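Local coordinates for cytochrome b5 reductase 4 (Homo sapiens, PDB 3LF5), which carries haem in its cytochrome b5 domain and, as an NADH-dependent cytochrome b5 oxidoreductase, probably passes electrons from NADH through flavin to that haem, at residues C22-R27 with D45-A50; I6-E11 with G78-K83. One frame throughout, in Å; residues are numbered along the deposited sequence. Where two conformers were deposited one is given.

Both contacts involve the same mixed sheet of the cytochrome b5 domain, with their centres about 16 Å apart: contact 1 packs residues 45-50 against one of its strands, and contact 2 is a pairing within it. Contact 1 is buried, behind the haem pocket, and holds mainly through apolar side chains, without a hydrogen bond across. Contact 2 lies nearer the surface, where strand 6-8 pairs with strand 76-80 and backbone hydrogen bonds do most of the joining. Strand 21-26 connects them, since its alternate residues face opposite ways: C22 and I24 serve contact 1, whereas W23 packs on I6 and V8, and C25 SG lies 3.4 Å from M80 CG of contact 2.

Contact 1. Residues C22-R27 with D45-A50; sequences CWICIR and DELMRA. With HEM (protoporphyrin IX containing Fe), chain C; SO4 (sulfate ion), chain D.
Behind the haem pocket of this cytochrome b5 fold, I24 of strand 21-26 backs two pocket residues, L47 of helix 44-48 and A50, three residues on. Isoleucine suits the strand because its two branches divide the work. CG1 stands beside the backbone N (chi1 -59°) and carries CD1 out to L47 CD1, 3.6 Å away, while CG2 lies over A50, 3.9 Å from A50 CB. The methyl of A50 is small enough to let the chain come close, and I24 CG1 rests 3.5 Å from A50 O, a carbonyl that also accepts a hydrogen bond from S53. Two residues earlier, C22 SG meets the thioether of M48, which folds back through two bends to bring its SD within 4.1 Å. The side-chain contacts are apolar, which suits the buried C22, I24, L47 and A50; M48, partly exposed, also packs on K14 of the second subunit. On the haem side, E46 OE1, near the haem methyl CMB, is held by a salt bridge in which R49 NH1 approaches on the syn side. L47 CD1, besides touching I24, sits 3.5 Å from the haem methine carbon CHC, and A50 CB lies 3.8 Å from haem CBB.

Contact 2. Residues I6-E11 with G78-K83; sequences IEVTEE and GRMAIK
M80 lies across V8 and E10, its thioether running obliquely past the valine and its methyl meeting the glutamate chain at about a right angle. These residues belong to a parallel pairing of strand 6-8 with strand 76-80 in the cytochrome b5 sheet. CG of M80 stands beside the backbone N (chi1 -69°), and two further bends bring SD to 4.1 Å from V8 CG1 and CE to 3.7 Å from E10 CG. CE also lies 3.5 Å from V8 O. A flexible, unbranched methionine can follow such a bent path, whereas V8, beta-branched and buried, suits the strand and also packs on W23, V30 and L13. Were M80 replaced by an alanine, the space beside V8 CG1 would probably be left unfilled and E10 CG would lose the methyl that meets it. E7 points to the other face: its extended chain lays CG 3.7 Å from A81 CB, where a small methyl fits. Between the strands, R79 N approaches I6 O, 3.0 Å away, nearly in line with its C=O bond. V8 N bonds to R79 O at 2.8 Å. A81 N reaches V8 O at 2.9 Å, from above the carbonyl plane. Glycine suits position 78, where a CB would strike I6 O and also the carbonyl O of the residue before. Past the strand, T9 caps helix 10-15 through E12 N. Across the two segments the hydrogen bonds are all backbone, M80 and V8 supply apolar packing on one face, and the charge of E10 is probably balanced by its salt bridge to R49 of the second subunit.

Contact 1. Residues C22-R27 with D45-A50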
loop_
_atom_site.group_PDB
_atom_site.type_symbol
_atom_site.label_atom_id
_atom_site.label_comp_id
_atom_site.label_asym_id
_atom_site.label_seq_id
_atom_site.Cartn_x
_atom_site.Cartn_y
_atom_site.Cartn_z
ATOM N N CYS A 22 -2.420 -11.430 -4.691
ATOM C CA CYS A 22 -1.808 -10.128 -4.830
ATOM C C CYS A 22 -2.469 -9.365 -5.945
ATOM O O CYS A 22 -2.332 -9.737 -7.112
ATOM C CB CYS A 22 -0.320 -10.269 -5.178
ATOM S SG CYS A 22 0.581 -8.710 -5.182
ATOM N N TRP A 23 -3.210 -8.317 -5.593
ATOM C CA TRP A 23 -3.758 -7.410 -6.595
ATOM C C TRP A 23 -2.969 -6.107 -6.576
ATOM O O TRP A 23 -2.619 -5.589 -5.530
ATOM C CB TRP A 23 -5.238 -7.090 -6.357
ATOM C CG TRP A 23 -6.200 -8.240 -6.505
ATOM C CD1 TRP A 23 -5.927 -9.541 -6.723
ATOM C CD2 TRP A 23 -7.616 -8.132 -6.403
ATOM N NE1 TRP A 23 -7.098 -10.268 -6.812
ATOM C CE2 TRP A 23 -8.147 -9.411 -6.599
ATOM C CE3 TRP A 23 -8.494 -7.071 -6.177
ATOM C CZ2 TRP A 23 -9.528 -9.662 -6.540
ATOM C CZ3 TRP A 23 -9.846 -7.319 -6.133
ATOM C CH2 TRP A 23 -10.352 -8.605 -6.309
ATOM N N ILE A 24 -2.765 -5.548 -7.771
ATOM C CA ILE A 24 -2.134 -4.240 -7.911
ATOM C C ILE A 24 -2.954 -3.414 -8.888
ATOM O O ILE A 24 -3.428 -3.933 -9.908
ATOM C CB ILE A 24 -0.669 -4.350 -8.414
ATOM C CG1 ILE A 24 0.179 -5.183 -7.467
ATOM C CG2 ILE A 24 -0.024 -3.010 -8.648
ATOM C CD1 ILE A 24 1.618 -5.479 -7.975
ATOM N N CYS A 25 -3.104 -2.133 -8.566
ATOM C CA CYS A 25 -3.734 -1.177 -9.447
ATOM C C CYS A 25 -2.672 -0.402 -10.222
ATOM O O CYS A 25 -1.744 0.117 -9.612
ATOM C CB CYS A 25 -4.575 -0.216 -8.614
ATOM S SG CYS A 25 -5.158 1.236 -9.473
ATOM N N ILE A 26 -2.783 -0.359 -11.546
ATOM C CA ILE A 26 -1.946 0.457 -12.402
ATOM C C ILE A 26 -2.864 1.327 -13.250
ATOM O O ILE A 26 -3.677 0.833 -14.020
ATOM C CB ILE A 26 -1.029 -0.368 -13.323
ATOM C CG1 ILE A 26 -0.170 -1.365 -12.529
ATOM C CG2 ILE A 26 -0.153 0.575 -14.162
ATOM C CD1 ILE A 26 0.925 -0.762 -11.701
ATOM N N ARG A 27 -2.771 2.639 -13.048
ATOM C CA ARG A 27 -3.581 3.620 -13.798
ATOM C C ARG A 27 -5.062 3.260 -13.811
ATOM O O ARG A 27 -5.744 3.353 -14.827
ATOM C CB ARG A 27 -3.031 3.846 -15.218
ATOM C CG ARG A 27 -2.147 5.082 -15.336
ATOM C CD ARG A 27 -1.426 5.156 -16.675
ATOM N NE ARG A 27 -0.269 4.271 -16.692
ATOM C CZ ARG A 27 0.915 4.584 -16.178
ATOM N NH1 ARG A 27 1.114 5.776 -15.621
ATOM N NH2 ARG A 27 1.898 3.693 -16.224
ATOM N N ASP A 45 10.062 -9.814 -4.737
ATOM C CA ASP A 45 10.092 -8.792 -3.696
ATOM C C ASP A 45 9.730 -7.418 -4.245
ATOM O O ASP A 45 8.974 -6.694 -3.640
ATOM C CB ASP A 45 11.470 -8.731 -3.025
ATOM C CG ASP A 45 11.764 -9.930 -2.127
ATOM O OD1 ASP A 45 10.875 -10.759 -1.876
ATOM O OD2 ASP A 45 12.921 -10.024 -1.666
ATOM N N GLU A 46 10.257 -7.081 -5.412
ATOM C CA GLU A 46 9.965 -5.787 -6.007
ATOM C C GLU A 46 8.476 -5.667 -6.329
ATOM O O GLU A 46 7.850 -4.644 -6.020
ATOM C CB GLU A 46 10.800 -5.538 -7.266
ATOM C CG GLU A 46 12.260 -5.230 -6.988
ATOM C CD GLU A 46 12.517 -3.815 -6.558
ATOM O OE1 GLU A 46 11.633 -2.953 -6.667
ATOM O OE2 GLU A 46 13.645 -3.545 -6.116
ATOM N N LEU A 47 7.904 -6.686 -6.954
ATOM C CA LEU A 47 6.513 -6.626 -7.314
ATOM C C LEU A 47 5.657 -6.512 -6.023
ATOM O O LEU A 47 4.666 -5.785 -5.963
ATOM C CB LEU A 47 6.153 -7.851 -8.155
ATOM C CG LEU A 47 4.795 -7.852 -8.814
ATOM C CD1 LEU A 47 4.564 -6.621 -9.670
ATOM C CD2 LEU A 47 4.689 -9.121 -9.629
ATOM N N MET A 48 6.051 -7.226 -4.984
ATOM C CA MET A 48 5.342 -7.173 -3.709
ATOM C C MET A 48 5.347 -5.805 -3.032
ATOM O O MET A 48 4.516 -5.560 -2.164
ATOM C CB MET A 48 5.925 -8.199 -2.727
ATOM C CG MET A 48 5.463 -9.617 -3.036
ATOM S SD MET A 48 3.689 -9.891 -2.805
ATOM C CE MET A 48 3.492 -9.607 -1.039
ATOM N N ARG A 49 6.246 -4.894 -3.419
ATOM C CA ARG A 49 6.227 -3.546 -2.886
ATOM C C ARG A 49 4.894 -2.877 -3.151
ATOM O O ARG A 49 4.507 -1.973 -2.405
ATOM C CB ARG A 49 7.340 -2.708 -3.496
ATOM C CG ARG A 49 8.728 -3.164 -3.071
ATOM C CD ARG A 49 9.765 -2.425 -3.845
ATOM N NE ARG A 49 9.818 -1.029 -3.446
ATOM C CZ ARG A 49 10.535 -0.107 -4.070
ATOM N NH1 ARG A 49 11.278 -0.429 -5.119
ATOM N NH2 ARG A 49 10.498 1.137 -3.640
ATOM N N ALA A 50 4.191 -3.301 -4.202
ATOM C CA ALA A 50 2.917 -2.702 -4.600
ATOM C C ALA A 50 1.724 -3.560 -4.209
ATOM O O ALA A 50 0.610 -3.227 -4.552
ATOM C CB ALA A 50 2.891 -2.404 -6.113
HETATM C CHA HEM C . 11.737 -5.221 -14.801
HETATM C CHB HEM C . 10.347 -3.425 -10.522
HETATM C CHC HEM C . 5.743 -4.006 -11.730
HETATM C CHD HEM C . 7.103 -5.974 -15.900
HETATM C C1A HEM C . 11.741 -4.689 -13.542
HETATM C C2A HEM C . 12.898 -4.306 -12.788
HETATM C C3A HEM C . 12.527 -3.828 -11.615
HETATM C C4A HEM C . 11.089 -3.886 -11.576
HETATM C CMA HEM C . 13.419 -3.268 -10.484
HETATM C CAA HEM C . 14.326 -4.428 -13.302
HETATM C CBA HEM C . 14.597 -3.051 -13.881
HETATM C CGA HEM C . 16.039 -2.798 -14.136
HETATM O O1A HEM C . 16.234 -1.825 -14.899
HETATM O O2A HEM C . 16.937 -3.528 -13.615
HETATM C C1B HEM C . 8.982 -3.355 -10.491
HETATM C C2B HEM C . 8.181 -2.803 -9.422
HETATM C C3B HEM C . 6.905 -2.963 -9.751
HETATM C C4B HEM C . 6.860 -3.614 -11.050
HETATM C CMB HEM C . 8.739 -2.163 -8.142
HETATM C CAB HEM C . 5.692 -2.514 -8.909
HETATM C CBB HEM C . 4.596 -2.009 -9.488
HETATM C C1C HEM C . 5.717 -4.668 -12.922
HETATM C C2C HEM C . 4.565 -5.191 -13.620
HETATM C C3C HEM C . 4.988 -5.716 -14.761
HETATM C C4C HEM C . 6.389 -5.560 -14.833
HETATM C CMC HEM C . 3.116 -5.140 -13.147
HETATM C CAC HEM C . 4.219 -6.420 -15.880
HETATM C CBC HEM C . 3.038 -5.975 -16.256
HETATM C C1D HEM C . 8.445 -5.834 -16.050
HETATM C C2D HEM C . 9.128 -6.036 -17.294
HETATM C C3D HEM C . 10.588 -5.815 -16.959
HETATM C C4D HEM C . 10.628 -5.495 -15.548
HETATM C CMD HEM C . 8.490 -6.404 -18.644
HETATM C CAD HEM C . 11.745 -5.858 -17.962
HETATM C CBD HEM C . 11.780 -4.548 -18.767
HETATM C CGD HEM C . 12.944 -4.685 -19.735
HETATM O O1D HEM C . 13.003 -5.692 -20.479
HETATM O O2D HEM C . 13.814 -3.780 -19.725
HETATM N NA HEM C . 10.632 -4.428 -12.758
HETATM N NB HEM C . 8.157 -3.842 -11.475
HETATM N NC HEM C . 6.825 -4.911 -13.705
HETATM N ND HEM C . 9.329 -5.516 -15.056
HETATM FE FE HEM C . 8.708 -4.675 -13.265
HETATM S S SO4 D . 13.268 -12.192 -5.746
HETATM O O1 SO4 D . 12.544 -11.177 -5.024
HETATM O O2 SO4 D . 13.962 -13.108 -4.838
HETATM O O3 SO4 D . 12.366 -12.875 -6.698
HETATM O O4 SO4 D . 14.284 -11.533 -6.568
#

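Contact 2. Residues I6-E11 with G78-K83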
loop_
_atom_site.group_PDB
_atom_site.type_symbol
_atom_site.label_atom_id
_atom_site.label_comp_id
_atom_site.label_asym_id
_atom_site.label_seq_id
_atom_site.Cartn_x
_atom_site.Cartn_y
_atom_site.Cartn_z
ATOM N N ILE A 6 -15.052 -6.378 -12.433
ATOM C CA ILE A 6 -15.685 -5.811 -11.254
ATOM C C ILE A 6 -15.159 -4.418 -10.939
ATOM O O ILE A 6 -14.109 -3.972 -11.415
ATOM C CB ILE A 6 -15.518 -6.732 -10.025
ATOM C CG1 ILE A 6 -14.039 -6.889 -9.632
ATOM C CG2 ILE A 6 -16.175 -8.102 -10.291
ATOM C CD1 ILE A 6 -13.836 -7.502 -8.257
ATOM N N GLU A 7 -15.932 -3.714 -10.115
ATOM C CA GLU A 7 -15.464 -2.497 -9.458
ATOM C C GLU A 7 -14.683 -2.885 -8.191
ATOM O O GLU A 7 -15.154 -3.696 -7.406
ATOM C CB GLU A 7 -16.659 -1.632 -9.073
ATOM C CG GLU A 7 -16.275 -0.318 -8.441
ATOM C CD GLU A 7 -17.485 0.481 -8.113
ATOM O OE1 GLU A 7 -18.214 0.021 -7.226
ATOM O OE2 GLU A 7 -17.730 1.521 -8.787
ATOM N N VAL A 8 -13.520 -2.280 -7.985
ATOM C CA VAL A 8 -12.647 -2.587 -6.861
ATOM C C VAL A 8 -12.541 -1.349 -5.970
ATOM O O VAL A 8 -12.041 -0.319 -6.393
ATOM C CB VAL A 8 -11.244 -3.027 -7.342
ATOM C CG1 VAL A 8 -10.379 -3.377 -6.145
ATOM C CG2 VAL A 8 -11.355 -4.202 -8.303
ATOM N N THR A 9 -13.022 -1.443 -4.747
ATOM C CA THR A 9 -12.822 -0.368 -3.807
ATOM C C THR A 9 -11.419 -0.479 -3.208
ATOM O O THR A 9 -10.753 -1.532 -3.322
ATOM C CB THR A 9 -13.821 -0.440 -2.672
ATOM O OG1 THR A 9 -13.585 -1.646 -1.956
ATOM C CG2 THR A 9 -15.288 -0.391 -3.187
ATOM N N GLU A 10 -10.911 0.595 -2.617
ATOM C CA GLU A 10 -9.598 0.496 -1.978
ATOM C C GLU A 10 -9.626 -0.509 -0.827
ATOM O O GLU A 10 -8.668 -1.239 -0.614
ATOM C CB GLU A 10 -9.085 1.847 -1.494
ATOM C CG GLU A 10 -8.455 2.643 -2.601
ATOM C CD GLU A 10 -7.747 3.879 -2.121
ATOM O OE1 GLU A 10 -7.275 3.902 -0.959
ATOM O OE2 GLU A 10 -7.644 4.848 -2.912
ATOM N N GLU A 11 -10.733 -0.574 -0.095
ATOM C CA GLU A 11 -10.863 -1.561 0.980
ATOM C C GLU A 11 -10.729 -2.992 0.437
ATOM O O GLU A 11 -10.052 -3.835 1.031
ATOM C CB GLU A 11 -12.224 -1.399 1.652
ATOM C CG GLU A 11 -12.458 -2.287 2.852
ATOM C CD GLU A 11 -13.806 -2.014 3.514
ATOM O OE1 GLU A 11 -14.184 -2.799 4.408
ATOM O OE2 GLU A 11 -14.485 -1.021 3.130
ATOM N N GLY A 78 -10.602 -5.734 -12.968
ATOM C CA GLY A 78 -11.555 -4.677 -13.190
ATOM C C GLY A 78 -10.913 -3.324 -12.962
ATOM O O GLY A 78 -9.752 -3.109 -13.287
ATOM N N ARG A 79 -11.726 -2.394 -12.467
ATOM C CA ARG A 79 -11.346 -1.000 -12.350
ATOM C C ARG A 79 -11.566 -0.502 -10.939
ATOM O O ARG A 79 -12.499 -0.916 -10.260
ATOM C CB ARG A 79 -12.177 -0.145 -13.300
ATOM C CG ARG A 79 -12.047 -0.554 -14.759
ATOM C CD ARG A 79 -10.635 -0.398 -15.271
ATOM N NE ARG A 79 -10.231 0.944 -14.911
ATOM C CZ ARG A 79 -10.535 2.028 -15.596
ATOM N NH1 ARG A 79 -11.128 1.916 -16.798
ATOM N NH2 ARG A 79 -10.208 3.213 -15.085
ATOM N N MET A 80 -10.730 0.442 -10.510
ATOM C CA MET A 80 -10.917 1.076 -9.227
ATOM C C MET A 80 -12.196 1.888 -9.216
ATOM O O MET A 80 -12.530 2.576 -10.182
ATOM C CB MET A 80 -9.761 1.996 -8.876
ATOM C CG MET A 80 -8.461 1.295 -8.596
ATOM S SD MET A 80 -8.485 0.035 -7.313
ATOM C CE MET A 80 -8.878 0.968 -5.864
ATOM N N ALA A 81 -12.872 1.837 -8.079
ATOM C CA ALA A 81 -14.034 2.662 -7.825
ATOM C C ALA A 81 -13.644 4.130 -7.878
ATOM O O ALA A 81 -12.482 4.491 -7.672
ATOM C CB ALA A 81 -14.585 2.303 -6.435
ATOM N N ILE A 82 -14.629 4.983 -8.153
ATOM C CA ILE A 82 -14.394 6.424 -8.154
ATOM C C ILE A 82 -15.327 7.124 -7.188
ATOM O O ILE A 82 -16.377 6.605 -6.833
ATOM C CB ILE A 82 -14.557 7.032 -9.545
ATOM C CG1 ILE A 82 -15.926 6.708 -10.126
ATOM C CG2 ILE A 82 -13.441 6.563 -10.449
ATOM C CD1 ILE A 82 -16.285 7.596 -11.271
ATOM N N LYS A 83 -14.928 8.309 -6.736
ATOM C CA LYS A 83 -15.822 9.156 -5.976
ATOM C C LYS A 83 -16.689 9.892 -6.981
ATOM O O LYS A 83 -16.195 10.287 -8.033
ATOM C CB LYS A 83 -15.072 10.164 -5.087
ATOM C CG LYS A 83 -14.324 9.554 -3.915
#